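Long-range contacts in acetylcholine-binding protein (Bulinus truncatus, PDB 2BJ0), which probably binds acetylcholine as a soluble pentamer related to the extracellular ligand-binding domain of nicotinic acetylcholine receptors: residues N35-D40 with E47-T52; P83-Y88 with I137-W142; N89-P94 with R119-L124. All blocks are in the same frame, centred on the assembly; numbering follows the deposited sequence.

How the interactions relate
Starting from the N terminus, interaction 1 comes first: it pairs the end of strand 25-40 with the following strand 45-57 and so closes a tight hairpin. That loop is complete before the other two open. Interaction 2 opens at 83-88, and interaction 3 begins with the very next residue; it closes at 119-124, well before interaction 2 does at 137-142, so the smaller loop lies wholly within the larger one. Interactions 1 and 3 meet at the neighbouring strands 45-57 and 109-121 of one sheet. Interaction 2 belongs to the other sheet, whose Phe87 and Ile137 pack against Leu50 and Phe120, uniting the two layers of the sandwich.

Interaction 1. Residues N35-D40 with E47-T52; sequences NIVEAD and EVVLWT
Val37 lays its CG2 methyl against the facing strand, 3.7 Å from CB of Glu47, while its CG1 reaches CG2 of Val49 at 4.1 Å. A chi1 of -67° sets CG1 anti to the carbonyl carbon, near Val49, and CG2 between the backbone N and carbonyl carbon, beside Glu47. The strands meet in a classic beta bulge: Val37 and Glu38 both face Glu47 in the antiparallel hairpin. The carbonyl O of Glu47 takes Val37 N at 2.8 Å and a weak second bond from Glu38 N at 3.3 Å. Beyond the bulge Glu47 N returns a bond to Glu38 O (3.0 Å), and before it Val49 N donates to Asn35 O (2.8 Å). On the face opposite Glu38 and Glu47, Ile36 CG1 touches Val48 CG1, and both residues pack against Phe198 of strand 190-202. The two glutamates run out on the same face with their carboxylates turned 56° apart, Glu38 OE1 lying 4.3 Å from Glu47 OE2. Both carboxylates have basic partners: Glu47 forms salt bridges with Arg117 and Arg119, and Glu38 with Lys43 of a neighbouring subunit. The two like charges are therefore probably tolerated because basic groups neutralise them, one of these across the subunit interface.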
ATOM      1  N   ASN A  35      -0.208  -3.263 -24.605  1.00 24.16           N
ATOM      2  CA  ASN A  35      -0.529  -1.895 -24.843  1.00 24.23           C
ATOM      3  C   ASN A  35       0.695  -1.015 -24.475  1.00 24.52           C
ATOM      4  O   ASN A  35       1.506  -1.403 -23.649  1.00 24.66           O
ATOM      5  CB  ASN A  35      -1.720  -1.496 -23.987  1.00 24.94           C
ATOM      6  CG  ASN A  35      -2.469  -0.286 -24.470  1.00 26.78           C
ATOM      7  OD1 ASN A  35      -2.043   0.391 -25.404  1.00 27.23           O
ATOM      8  ND2 ASN A  35      -3.612  -0.005 -23.849  1.00 29.64           N
ATOM      9  N   ILE A  36       0.799   0.122 -25.084  1.00 25.01           N
ATOM     10  CA  ILE A  36       1.790   1.141 -24.731  1.00 25.18           C
ATOM     11  C   ILE A  36       0.896   2.220 -24.202  1.00 25.80           C
ATOM     12  O   ILE A  36       0.172   2.837 -24.974  1.00 26.70           O
ATOM     13  CB  ILE A  36       2.617   1.621 -25.902  1.00 24.98           C
ATOM     14  CG1 ILE A  36       3.602   0.536 -26.368  1.00 26.13           C
ATOM     15  CG2 ILE A  36       3.362   2.889 -25.527  1.00 26.85           C
ATOM     16  CD1 ILE A  36       4.425   0.952 -27.567  1.00 27.82           C
ATOM     17  N   VAL A  37       0.904   2.459 -22.881  1.00 26.09           N
ATOM     18  CA  VAL A  37      -0.067   3.416 -22.264  1.00 26.00           C
ATOM     19  C   VAL A  37       0.428   4.848 -22.027  1.00 27.75           C
ATOM     20  O   VAL A  37      -0.389   5.752 -21.815  1.00 27.62           O
ATOM     21  CB  VAL A  37      -0.688   2.796 -20.999  1.00 25.22           C
ATOM     22  CG1 VAL A  37      -1.563   1.616 -21.374  1.00 24.54           C
ATOM     23  CG2 VAL A  37       0.387   2.367 -20.022  1.00 24.56           C
ATOM     24  N   GLU A  38       1.741   5.060 -22.048  1.00 28.77           N
ATOM     25  CA  GLU A  38       2.315   6.389 -22.085  1.00 30.05           C
ATOM     26  C   GLU A  38       3.572   6.358 -22.963  1.00 29.53           C
ATOM     27  O   GLU A  38       4.322   5.398 -22.925  1.00 28.43           O
ATOM     28  CB  GLU A  38       2.712   6.825 -20.683  1.00 31.01           C
ATOM     29  CG  GLU A  38       3.090   8.289 -20.614  1.00 37.97           C
ATOM     30  CD  GLU A  38       3.013   8.834 -19.195  1.00 47.60           C
ATOM     31  OE1 GLU A  38       3.658   8.240 -18.292  1.00 51.46           O
ATOM     32  OE2 GLU A  38       2.304   9.857 -18.972  1.00 52.21           O
ATOM     33  N   ALA A  39       3.789   7.400 -23.759  1.00 29.37           N
ATOM     34  CA  ALA A  39       5.118   7.645 -24.315  1.00 29.94           C
ATOM     35  C   ALA A  39       5.379   9.132 -24.237  1.00 30.28           C
ATOM     36  O   ALA A  39       4.911   9.908 -25.074  1.00 30.13           O
ATOM     37  CB  ALA A  39       5.243   7.119 -25.741  1.00 29.93           C
ATOM     38  N   ASP A  40       6.091   9.529 -23.188  1.00 30.46           N
ATOM     39  CA  ASP A  40       6.171  10.922 -22.801  1.00 30.88           C
ATOM     40  C   ASP A  40       7.459  11.484 -23.400  1.00 31.15           C
ATOM     41  O   ASP A  40       8.533  11.184 -22.922  1.00 30.20           O
ATOM     42  CB  ASP A  40       6.167  11.029 -21.270  1.00 31.06           C
ATOM     43  CG  ASP A  40       6.253  12.469 -20.784  1.00 33.37           C
ATOM     44  OD1 ASP A  40       6.753  13.330 -21.535  1.00 33.67           O
ATOM     45  OD2 ASP A  40       5.852  12.840 -19.656  1.00 38.48           O
ATOM     46  N   GLU A  47       5.505   3.608 -20.780  1.00 25.19           N
ATOM     47  CA  GLU A  47       4.813   2.677 -19.883  1.00 25.26           C
ATOM     48  C   GLU A  47       4.063   1.735 -20.790  1.00 22.92           C
ATOM     49  O   GLU A  47       3.370   2.160 -21.699  1.00 22.05           O
ATOM     50  CB  GLU A  47       3.761   3.374 -18.976  1.00 24.84           C
ATOM     51  CG  GLU A  47       4.266   4.261 -17.861  1.00 27.32           C
ATOM     52  CD  GLU A  47       3.196   4.510 -16.779  1.00 29.80           C
ATOM     53  OE1 GLU A  47       1.978   4.342 -17.045  1.00 32.55           O
ATOM     54  OE2 GLU A  47       3.576   4.860 -15.639  1.00 35.81           O
ATOM     55  N   VAL A  48       4.213   0.448 -20.526  1.00 23.44           N
ATOM     56  CA  VAL A  48       3.572  -0.592 -21.297  1.00 23.38           C
ATOM     57  C   VAL A  48       2.733  -1.445 -20.358  1.00 23.43           C
ATOM     58  O   VAL A  48       2.984  -1.480 -19.163  1.00 22.65           O
ATOM     59  CB  VAL A  48       4.632  -1.521 -22.003  1.00 23.51           C
ATOM     60  CG1 VAL A  48       5.501  -0.734 -22.960  1.00 24.16           C
ATOM     61  CG2 VAL A  48       5.477  -2.254 -20.994  1.00 24.43           C
ATOM     62  N   VAL A  49       1.723  -2.118 -20.910  1.00 23.66           N
ATOM     63  CA  VAL A  49       1.144  -3.295 -20.257  1.00 22.95           C
ATOM     64  C   VAL A  49       1.737  -4.562 -20.868  1.00 23.68           C
ATOM     65  O   VAL A  49       1.725  -4.749 -22.090  1.00 23.38           O
ATOM     66  CB  VAL A  49      -0.371  -3.298 -20.351  1.00 24.07           C
ATOM     67  CG1 VAL A  49      -0.965  -4.572 -19.708  1.00 25.47           C
ATOM     68  CG2 VAL A  49      -0.923  -2.060 -19.656  1.00 20.61           C
ATOM     69  N   LEU A  50       2.216  -5.438 -19.994  1.00 24.86           N
ATOM     70  CA  LEU A  50       2.992  -6.606 -20.383  1.00 24.83           C
ATOM     71  C   LEU A  50       2.518  -7.806 -19.564  1.00 25.54           C
ATOM     72  O   LEU A  50       2.456  -7.733 -18.320  1.00 25.88           O
ATOM     73  CB  LEU A  50       4.469  -6.312 -20.097  1.00 25.53           C
ATOM     74  CG  LEU A  50       5.553  -7.344 -20.441  1.00 24.09           C
ATOM     75  CD1 LEU A  50       5.757  -7.457 -21.975  1.00 24.32           C
ATOM     76  CD2 LEU A  50       6.873  -7.012 -19.748  1.00 23.30           C
ATOM     77  N   TRP A  51       2.144  -8.901 -20.234  1.00 24.63           N
ATOM     78  CA  TRP A  51       2.036 -10.184 -19.542  1.00 24.57           C
ATOM     79  C   TRP A  51       3.358 -10.904 -19.648  1.00 25.62           C
ATOM     80  O   TRP A  51       3.927 -10.958 -20.734  1.00 25.62           O
ATOM     81  CB  TRP A  51       0.979 -11.073 -20.186  1.00 24.28           C
ATOM     82  CG  TRP A  51      -0.392 -10.515 -20.259  1.00 23.70           C
ATOM     83  CD1 TRP A  51      -0.855  -9.307 -19.744  1.00 24.24           C
ATOM     84  CD2 TRP A  51      -1.523 -11.148 -20.861  1.00 23.72           C
ATOM     85  NE1 TRP A  51      -2.206  -9.183 -19.994  1.00 23.87           N
ATOM     86  CE2 TRP A  51      -2.642 -10.292 -20.673  1.00 24.05           C
ATOM     87  CE3 TRP A  51      -1.713 -12.362 -21.550  1.00 25.77           C
ATOM     88  CZ2 TRP A  51      -3.910 -10.603 -21.159  1.00 22.98           C
ATOM     89  CZ3 TRP A  51      -2.997 -12.672 -22.024  1.00 25.61           C
ATOM     90  CH2 TRP A  51      -4.066 -11.798 -21.816  1.00 26.45           C
ATOM     91  N   THR A  52       3.838 -11.429 -18.521  1.00 25.91           N
ATOM     92  CA  THR A  52       5.020 -12.271 -18.428  1.00 26.31           C
ATOM     93  C   THR A  52       4.496 -13.659 -18.204  1.00 27.31           C
ATOM     94  O   THR A  52       3.772 -13.874 -17.254  1.00 27.47           O
ATOM     95  CB  THR A  52       5.904 -11.885 -17.217  1.00 25.91           C
ATOM     96  OG1 THR A  52       6.577 -10.657 -17.499  1.00 26.31           O
ATOM     97  CG2 THR A  52       7.097 -12.872 -17.050  1.00 25.89           C
TER

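Interaction 2. Residues P83-Y88 with I137-W142; sequences PDLSFY and IKVGSW
Ser141 OG donates to Asp84 OD1 over 2.6 Å, meeting the carboxylate on its syn side and 24° out of its plane. Asp84 bends toward this partner because CG sits between its backbone N and carbonyl carbon (chi1 65°). The carboxylate is well satisfied: His144 ND1 also bonds OD1, and Thr143 OG1 bonds OD2, while Ser141 OG has a further partner in His144 N. Asp84 O accepts Trp142 N at 3.2 Å. Next along the antiparallel pair, Ser86 and Gly140 exchange two bonds, Ser86 N to Gly140 O at 2.8 Å and Gly140 N to Ser86 O at 3.0 Å. Tyr88 N closes the ladder on Lys138 O (2.8 Å). Tyr88 OH lies 2.9 Å from Ser141 O. The edge of the Tyr88 ring faces Gly140 O and Ser141 O, and one face receives Trp142 CZ3, the two ring planes standing 49° apart. Phe87 lies alongside Ile137 and Val139, its CD1 3.6 Å from Ile137 CG2. The aliphatic chain of Lys138 passes Tyr88 CB, carrying NZ to the hydroxyl of Tyr184. In receptors of this family such a tyrosine and tryptophan belong to loops A and B of the agonist site; here Trp142 O accepts a hydrogen bond from 3-cyclohexyl-1-propylsulfonic acid, probably from the crystallisation liquor, and Trp142 NE1 bonds Val113 O of a neighbouring subunit. Strand 85-87 forms one edge of the four-stranded sheet, strand 133-141 lies between it and strand 190-202, and Leu85 and Phe87 pack on strand 45-57.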
ATOM      1  N   PRO A  83       9.542 -17.223  -9.090  1.00 24.46           N
ATOM      2  CA  PRO A  83      10.764 -16.524  -9.527  1.00 24.60           C
ATOM      3  C   PRO A  83      10.785 -15.063  -9.081  1.00 24.74           C
ATOM      4  O   PRO A  83       9.779 -14.377  -9.199  1.00 24.98           O
ATOM      5  CB  PRO A  83      10.671 -16.608 -11.056  1.00 23.88           C
ATOM      6  CG  PRO A  83       9.946 -17.917 -11.293  1.00 23.58           C
ATOM      7  CD  PRO A  83       8.836 -17.871 -10.224  1.00 23.88           C
ATOM      8  N   ASP A  84      11.928 -14.587  -8.605  1.00 24.92           N
ATOM      9  CA  ASP A  84      12.063 -13.173  -8.260  1.00 25.20           C
ATOM     10  C   ASP A  84      12.482 -12.357  -9.480  1.00 24.96           C
ATOM     11  O   ASP A  84      13.503 -11.683  -9.451  1.00 25.24           O
ATOM     12  CB  ASP A  84      13.049 -12.991  -7.105  1.00 24.15           C
ATOM     13  CG  ASP A  84      14.475 -13.402  -7.476  1.00 28.88           C
ATOM     14  OD1 ASP A  84      14.611 -14.362  -8.293  1.00 25.60           O
ATOM     15  OD2 ASP A  84      15.494 -12.810  -7.032  1.00 29.82           O
ATOM     16  N   LEU A  85      11.672 -12.386 -10.538  1.00 25.36           N
ATOM     17  CA  LEU A  85      11.944 -11.601 -11.746  1.00 25.56           C
ATOM     18  C   LEU A  85      11.828 -10.115 -11.472  1.00 26.61           C
ATOM     19  O   LEU A  85      10.852  -9.664 -10.861  1.00 25.65           O
ATOM     20  CB  LEU A  85      10.978 -11.961 -12.870  1.00 25.72           C
ATOM     21  CG  LEU A  85      11.028 -13.411 -13.340  1.00 26.10           C
ATOM     22  CD1 LEU A  85       9.828 -13.614 -14.211  1.00 26.46           C
ATOM     23  CD2 LEU A  85      12.344 -13.707 -14.074  1.00 26.99           C
ATOM     24  N   SER A  86      12.843  -9.371 -11.876  1.00 25.59           N
ATOM     25  CA  SER A  86      12.797  -7.933 -11.804  1.00 26.01           C
ATOM     26  C   SER A  86      13.031  -7.398 -13.193  1.00 26.28           C
ATOM     27  O   SER A  86      13.717  -8.042 -14.035  1.00 25.60           O
ATOM     28  CB  SER A  86      13.857  -7.374 -10.834  1.00 26.07           C
ATOM     29  OG  SER A  86      13.645  -7.817  -9.490  1.00 27.62           O
ATOM     30  N   PHE A  87      12.474  -6.228 -13.442  1.00 25.67           N
ATOM     31  CA  PHE A  87      12.813  -5.458 -14.630  1.00 26.14           C
ATOM     32  C   PHE A  87      14.012  -4.599 -14.287  1.00 26.43           C
ATOM     33  O   PHE A  87      13.887  -3.603 -13.552  1.00 26.79           O
ATOM     34  CB  PHE A  87      11.651  -4.590 -15.060  1.00 26.12           C
ATOM     35  CG  PHE A  87      10.425  -5.378 -15.438  1.00 27.62           C
ATOM     36  CD1 PHE A  87      10.303  -5.930 -16.701  1.00 25.72           C
ATOM     37  CD2 PHE A  87       9.377  -5.546 -14.531  1.00 27.58           C
ATOM     38  CE1 PHE A  87       9.176  -6.665 -17.060  1.00 28.15           C
ATOM     39  CE2 PHE A  87       8.243  -6.293 -14.893  1.00 29.64           C
ATOM     40  CZ  PHE A  87       8.147  -6.845 -16.163  1.00 29.08           C
ATOM     41  N   TYR A  88      15.168  -4.975 -14.829  1.00 26.09           N
ATOM     42  CA  TYR A  88      16.437  -4.339 -14.519  1.00 25.88           C
ATOM     43  C   TYR A  88      16.475  -2.855 -14.877  1.00 25.28           C
ATOM     44  O   TYR A  88      17.219  -2.088 -14.247  1.00 24.89           O
ATOM     45  CB  TYR A  88      17.570  -5.096 -15.218  1.00 27.53           C
ATOM     46  CG  TYR A  88      18.125  -6.228 -14.376  1.00 29.29           C
ATOM     47  CD1 TYR A  88      17.355  -7.364 -14.076  1.00 29.85           C
ATOM     48  CD2 TYR A  88      19.411  -6.130 -13.826  1.00 31.63           C
ATOM     49  CE1 TYR A  88      17.872  -8.395 -13.271  1.00 31.45           C
ATOM     50  CE2 TYR A  88      19.943  -7.139 -13.027  1.00 32.91           C
ATOM     51  CZ  TYR A  88      19.182  -8.269 -12.753  1.00 32.66           C
ATOM     52  OH  TYR A  88      19.752  -9.242 -11.934  1.00 33.63           O
ATOM     53  N   ILE A 137      13.285  -3.743 -22.933  1.00 31.29           N
ATOM     54  CA  ILE A 137      12.949  -4.105 -21.556  1.00 30.94           C
ATOM     55  C   ILE A 137      13.795  -5.305 -21.119  1.00 31.07           C
ATOM     56  O   ILE A 137      13.807  -6.336 -21.794  1.00 30.72           O
ATOM     57  CB  ILE A 137      11.437  -4.424 -21.429  1.00 30.57           C
ATOM     58  CG1 ILE A 137      10.588  -3.192 -21.688  1.00 29.28           C
ATOM     59  CG2 ILE A 137      11.128  -5.015 -20.045  1.00 29.67           C
ATOM     60  CD1 ILE A 137       9.140  -3.546 -22.077  1.00 30.07           C
ATOM     61  N   LYS A 138      14.485  -5.161 -19.990  1.00 30.42           N
ATOM     62  CA  LYS A 138      15.382  -6.187 -19.471  1.00 31.13           C
ATOM     63  C   LYS A 138      14.762  -6.886 -18.257  1.00 30.04           C
ATOM     64  O   LYS A 138      14.432  -6.228 -17.258  1.00 30.05           O
ATOM     65  CB  LYS A 138      16.736  -5.561 -19.125  1.00 30.78           C
ATOM     66  CG  LYS A 138      17.819  -6.574 -18.738  1.00 33.23           C
ATOM     67  CD  LYS A 138      19.185  -5.871 -18.545  1.00 33.39           C
ATOM     68  CE  LYS A 138      20.136  -6.666 -17.628  1.00 32.79           C
ATOM     69  NZ  LYS A 138      21.425  -5.914 -17.413  1.00 35.28           N
ATOM     70  N   VAL A 139      14.579  -8.208 -18.356  1.00 28.63           N
ATOM     71  CA  VAL A 139      13.987  -9.002 -17.283  1.00 27.45           C
ATOM     72  C   VAL A 139      14.906 -10.132 -16.857  1.00 27.47           C
ATOM     73  O   VAL A 139      15.437 -10.889 -17.713  1.00 25.26           O
ATOM     74  CB  VAL A 139      12.674  -9.681 -17.768  1.00 28.63           C
ATOM     75  CG1 VAL A 139      11.882 -10.244 -16.574  1.00 28.80           C
ATOM     76  CG2 VAL A 139      11.819  -8.730 -18.602  1.00 28.21           C
ATOM     77  N   GLY A 140      15.093 -10.295 -15.555  1.00 25.09           N
ATOM     78  CA  GLY A 140      15.835 -11.471 -15.079  1.00 24.70           C
ATOM     79  C   GLY A 140      15.682 -11.617 -13.583  1.00 25.51           C
ATOM     80  O   GLY A 140      15.043 -10.767 -12.945  1.00 25.61           O
ATOM     81  N   SER A 141      16.221 -12.696 -13.020  1.00 24.90           N
ATOM     82  CA  SER A 141      16.172 -12.865 -11.582  1.00 25.32           C
ATOM     83  C   SER A 141      17.095 -11.857 -10.940  1.00 26.23           C
ATOM     84  O   SER A 141      18.237 -11.650 -11.382  1.00 26.49           O
ATOM     85  CB  SER A 141      16.565 -14.269 -11.176  1.00 24.76           C
ATOM     86  OG  SER A 141      16.780 -14.363  -9.795  1.00 23.40           O
ATOM     87  N   TRP A 142      16.598 -11.218  -9.890  1.00 25.83           N
ATOM     88  CA  TRP A 142      17.410 -10.260  -9.180  1.00 25.88           C
ATOM     89  C   TRP A 142      18.501 -10.903  -8.348  1.00 25.72           C
ATOM     90  O   TRP A 142      19.560 -10.302  -8.177  1.00 25.74           O
ATOM     91  CB  TRP A 142      16.530  -9.402  -8.264  1.00 27.11           C
ATOM     92  CG  TRP A 142      17.237  -8.192  -7.742  1.00 27.42           C
ATOM     93  CD1 TRP A 142      17.589  -7.948  -6.458  1.00 28.34           C
ATOM     94  CD2 TRP A 142      17.689  -7.065  -8.504  1.00 29.02           C
ATOM     95  NE1 TRP A 142      18.218  -6.731  -6.361  1.00 29.82           N
ATOM     96  CE2 TRP A 142      18.289  -6.163  -7.603  1.00 28.11           C
ATOM     97  CE3 TRP A 142      17.618  -6.709  -9.862  1.00 30.32           C
ATOM     98  CZ2 TRP A 142      18.826  -4.941  -8.003  1.00 28.50           C
ATOM     99  CZ3 TRP A 142      18.158  -5.482 -10.265  1.00 29.65           C
ATOM    100  CH2 TRP A 142      18.767  -4.624  -9.334  1.00 28.02           C
TER

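Interaction 3. Residues N89-P94 with R119-L124; sequences NAIAAP and RFTCDL
The approach to the Cys-loop, the signature disulfide loop of this receptor family, is where Ile91 and Arg119 meet. Segment 119-124 carries the end of strand 109-121 into the loop, which Cys122 closes by its disulfide with Cys135; segment 89-94 follows the loop A tyrosine. A single direct hydrogen bond joins their backbones, from Ile91 N to Arg119 O at 2.9 Å. The Ile91 side chain then crosses that of Arg119 at about a right angle: CD1 lies 3.8 Å from Arg119 CD, and CG1 rests against Arg119 CG. On the other branch, Ile91 CG2 meets Thr121 CG2 at 3.8 Å. This spread follows from chi1 of 71°, which places CG1 between the backbone N and carbonyl carbon and leaves CG2 opposite the carbonyl carbon. Beyond Ile91, Val37 of a neighbouring subunit packs on the same side chain, so the contact borders the subunit interface. At the other end Phe120 CB lies 3.4 Å from Asn89 O, while the Asn89 amide is used within the chain: OD1 accepts Lys138 N and ND2 donates to Arg136 O. Arg119 bends at chi3 (-64°), bringing one face of its guanidinium under Ala92, its NE held by Glu47. Ala92 N, buried here, has no polar partner in the model. Ala92 CB lies over the guanidinium toward its rim, 3.8 Å from NH1. At the edge of the same group a water bridges the segments in the guanidinium plane, accepting from Arg119 NH1 at 2.9 Å and donating to Ile91 O at 3.1 Å.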
ATOM      1  N   ASN A  89      15.703  -2.451 -15.884  1.00 23.59           N
ATOM      2  CA  ASN A  89      15.704  -1.057 -16.300  1.00 24.50           C
ATOM      3  C   ASN A  89      14.414  -0.324 -15.917  1.00 23.93           C
ATOM      4  O   ASN A  89      14.080   0.686 -16.498  1.00 24.38           O
ATOM      5  CB  ASN A  89      16.009  -0.901 -17.799  1.00 24.22           C
ATOM      6  CG  ASN A  89      14.983  -1.567 -18.715  1.00 25.84           C
ATOM      7  OD1 ASN A  89      14.436  -2.646 -18.442  1.00 26.41           O
ATOM      8  ND2 ASN A  89      14.745  -0.922 -19.850  1.00 26.37           N
ATOM      9  N   ALA A  90      13.684  -0.858 -14.956  1.00 23.62           N
ATOM     10  CA  ALA A  90      12.431  -0.226 -14.552  1.00 23.78           C
ATOM     11  C   ALA A  90      12.754   1.027 -13.765  1.00 23.44           C
ATOM     12  O   ALA A  90      13.776   1.095 -13.063  1.00 23.18           O
ATOM     13  CB  ALA A  90      11.593  -1.165 -13.716  1.00 24.09           C
ATOM     14  N   ILE A  91      11.918   2.041 -13.927  1.00 23.17           N
ATOM     15  CA  ILE A  91      12.132   3.278 -13.229  1.00 21.90           C
ATOM     16  C   ILE A  91      10.980   3.560 -12.249  1.00 22.51           C
ATOM     17  O   ILE A  91      10.957   4.601 -11.629  1.00 24.14           O
ATOM     18  CB  ILE A  91      12.351   4.468 -14.214  1.00 21.58           C
ATOM     19  CG1 ILE A  91      11.056   4.831 -14.938  1.00 20.74           C
ATOM     20  CG2 ILE A  91      13.540   4.175 -15.224  1.00 21.60           C
ATOM     21  CD1 ILE A  91      11.098   6.261 -15.548  1.00 20.59           C
ATOM     22  N   ALA A  92      10.039   2.643 -12.138  1.00 22.04           N
ATOM     23  CA  ALA A  92       8.953   2.727 -11.150  1.00 22.99           C
ATOM     24  C   ALA A  92       8.629   1.278 -10.814  1.00 24.08           C
ATOM     25  O   ALA A  92       9.001   0.386 -11.590  1.00 24.22           O
ATOM     26  CB  ALA A  92       7.734   3.466 -11.731  1.00 22.85           C
ATOM     27  N   ALA A  93       8.050   1.008  -9.628  1.00 24.24           N
ATOM     28  CA  ALA A  93       7.729  -0.370  -9.235  1.00 25.29           C
ATOM     29  C   ALA A  93       6.651  -0.877 -10.215  1.00 25.55           C
ATOM     30  O   ALA A  93       5.686  -0.161 -10.456  1.00 26.24           O
ATOM     31  CB  ALA A  93       7.196  -0.417  -7.762  1.00 25.64           C
ATOM     32  N   PRO A  94       6.816  -2.035 -10.853  1.00 25.41           N
ATOM     33  CA  PRO A  94       5.789  -2.478 -11.801  1.00 24.81           C
ATOM     34  C   PRO A  94       4.496  -2.746 -11.045  1.00 24.20           C
ATOM     35  O   PRO A  94       4.548  -3.263  -9.940  1.00 24.49           O
ATOM     36  CB  PRO A  94       6.344  -3.773 -12.357  1.00 22.88           C
ATOM     37  CG  PRO A  94       7.301  -4.204 -11.356  1.00 26.36           C
ATOM     38  CD  PRO A  94       7.964  -2.953 -10.818  1.00 25.63           C
ATOM     39  N   ARG A 119       7.249   0.865 -16.318  1.00 24.04           N
ATOM     40  CA  ARG A 119       7.734   2.143 -16.788  1.00 24.59           C
ATOM     41  C   ARG A 119       9.249   2.127 -16.902  1.00 23.71           C
ATOM     42  O   ARG A 119       9.938   1.611 -16.030  1.00 22.72           O
ATOM     43  CB  ARG A 119       7.314   3.262 -15.806  1.00 23.57           C
ATOM     44  CG  ARG A 119       7.557   4.711 -16.332  1.00 25.50           C
ATOM     45  CD  ARG A 119       7.379   5.794 -15.213  1.00 26.95           C
ATOM     46  NE  ARG A 119       5.992   5.789 -14.740  1.00 32.81           N
ATOM     47  CZ  ARG A 119       5.554   6.318 -13.585  1.00 36.67           C
ATOM     48  NH1 ARG A 119       6.399   6.898 -12.733  1.00 37.74           N
ATOM     49  NH2 ARG A 119       4.253   6.238 -13.280  1.00 34.58           N
ATOM     50  N   PHE A 120       9.768   2.750 -17.957  1.00 24.71           N
ATOM     51  CA  PHE A 120      11.215   2.744 -18.204  1.00 25.17           C
ATOM     52  C   PHE A 120      11.592   3.873 -19.155  1.00 25.48           C
ATOM     53  O   PHE A 120      10.727   4.441 -19.784  1.00 24.92           O
ATOM     54  CB  PHE A 120      11.641   1.377 -18.751  1.00 26.20           C
ATOM     55  CG  PHE A 120      10.939   0.996 -20.011  1.00 28.52           C
ATOM     56  CD1 PHE A 120      11.465   1.376 -21.261  1.00 30.82           C
ATOM     57  CD2 PHE A 120       9.749   0.280 -19.964  1.00 28.24           C
ATOM     58  CE1 PHE A 120      10.811   1.045 -22.454  1.00 32.51           C
ATOM     59  CE2 PHE A 120       9.085  -0.048 -21.140  1.00 31.48           C
ATOM     60  CZ  PHE A 120       9.621   0.328 -22.393  1.00 31.12           C
ATOM     61  N   THR A 121      12.879   4.232 -19.236  1.00 26.19           N
ATOM     62  CA  THR A 121      13.274   5.320 -20.121  1.00 27.55           C
ATOM     63  C   THR A 121      13.640   4.789 -21.491  1.00 28.68           C
ATOM     64  O   THR A 121      14.104   3.665 -21.624  1.00 27.60           O
ATOM     65  CB  THR A 121      14.453   6.181 -19.556  1.00 28.13           C
ATOM     66  OG1 THR A 121      15.628   5.388 -19.491  1.00 30.67           O
ATOM     67  CG2 THR A 121      14.239   6.496 -18.113  1.00 26.59           C
ATOM     68  N   CYS A 122      13.425   5.634 -22.496  1.00 30.45           N
ATOM     69  CA  CYS A 122      13.625   5.301 -23.871  1.00 31.05           C
ATOM     70  C   CYS A 122      13.825   6.634 -24.557  1.00 30.61           C
ATOM     71  O   CYS A 122      13.124   7.592 -24.242  1.00 29.79           O
ATOM     72  CB  CYS A 122      12.360   4.625 -24.439  1.00 32.43           C
ATOM     73  SG  CYS A 122      12.608   3.891 -26.107  1.00 34.81           S
ATOM     74  N   ASP A 123      14.797   6.709 -25.461  1.00 29.47           N
ATOM     75  CA  ASP A 123      14.912   7.882 -26.366  1.00 30.62           C
ATOM     76  C   ASP A 123      13.784   7.925 -27.408  1.00 30.08           C
ATOM     77  O   ASP A 123      13.743   7.098 -28.336  1.00 30.46           O
ATOM     78  CB  ASP A 123      16.281   7.879 -27.066  1.00 30.94           C
ATOM     79  CG  ASP A 123      16.614   9.198 -27.716  1.00 32.97           C
ATOM     80  OD1 ASP A 123      15.700  10.022 -27.938  1.00 34.96           O
ATOM     81  OD2 ASP A 123      17.788   9.492 -28.047  1.00 36.28           O
ATOM     82  N   LEU A 124      12.864   8.875 -27.244  1.00 29.54           N
ATOM     83  CA  LEU A 124      11.693   8.975 -28.123  1.00 29.75           C
ATOM     84  C   LEU A 124      11.817  10.025 -29.238  1.00 30.80           C
ATOM     85  O   LEU A 124      10.836  10.460 -29.823  1.00 31.04           O
ATOM     86  CB  LEU A 124      10.405   9.208 -27.307  1.00 28.76           C
ATOM     87  CG  LEU A 124      10.095   8.101 -26.286  1.00 28.02           C
ATOM     88  CD1 LEU A 124       8.827   8.433 -25.523  1.00 28.12           C
ATOM     89  CD2 LEU A 124      10.002   6.741 -26.994  1.00 26.87           C
TER
HETATM   90  O   HOH W   1       9.203   7.087 -12.192  1.00 41.81           O
HETATM   91  O   HOH W   2       7.382   0.092 -13.460  1.00 30.43           O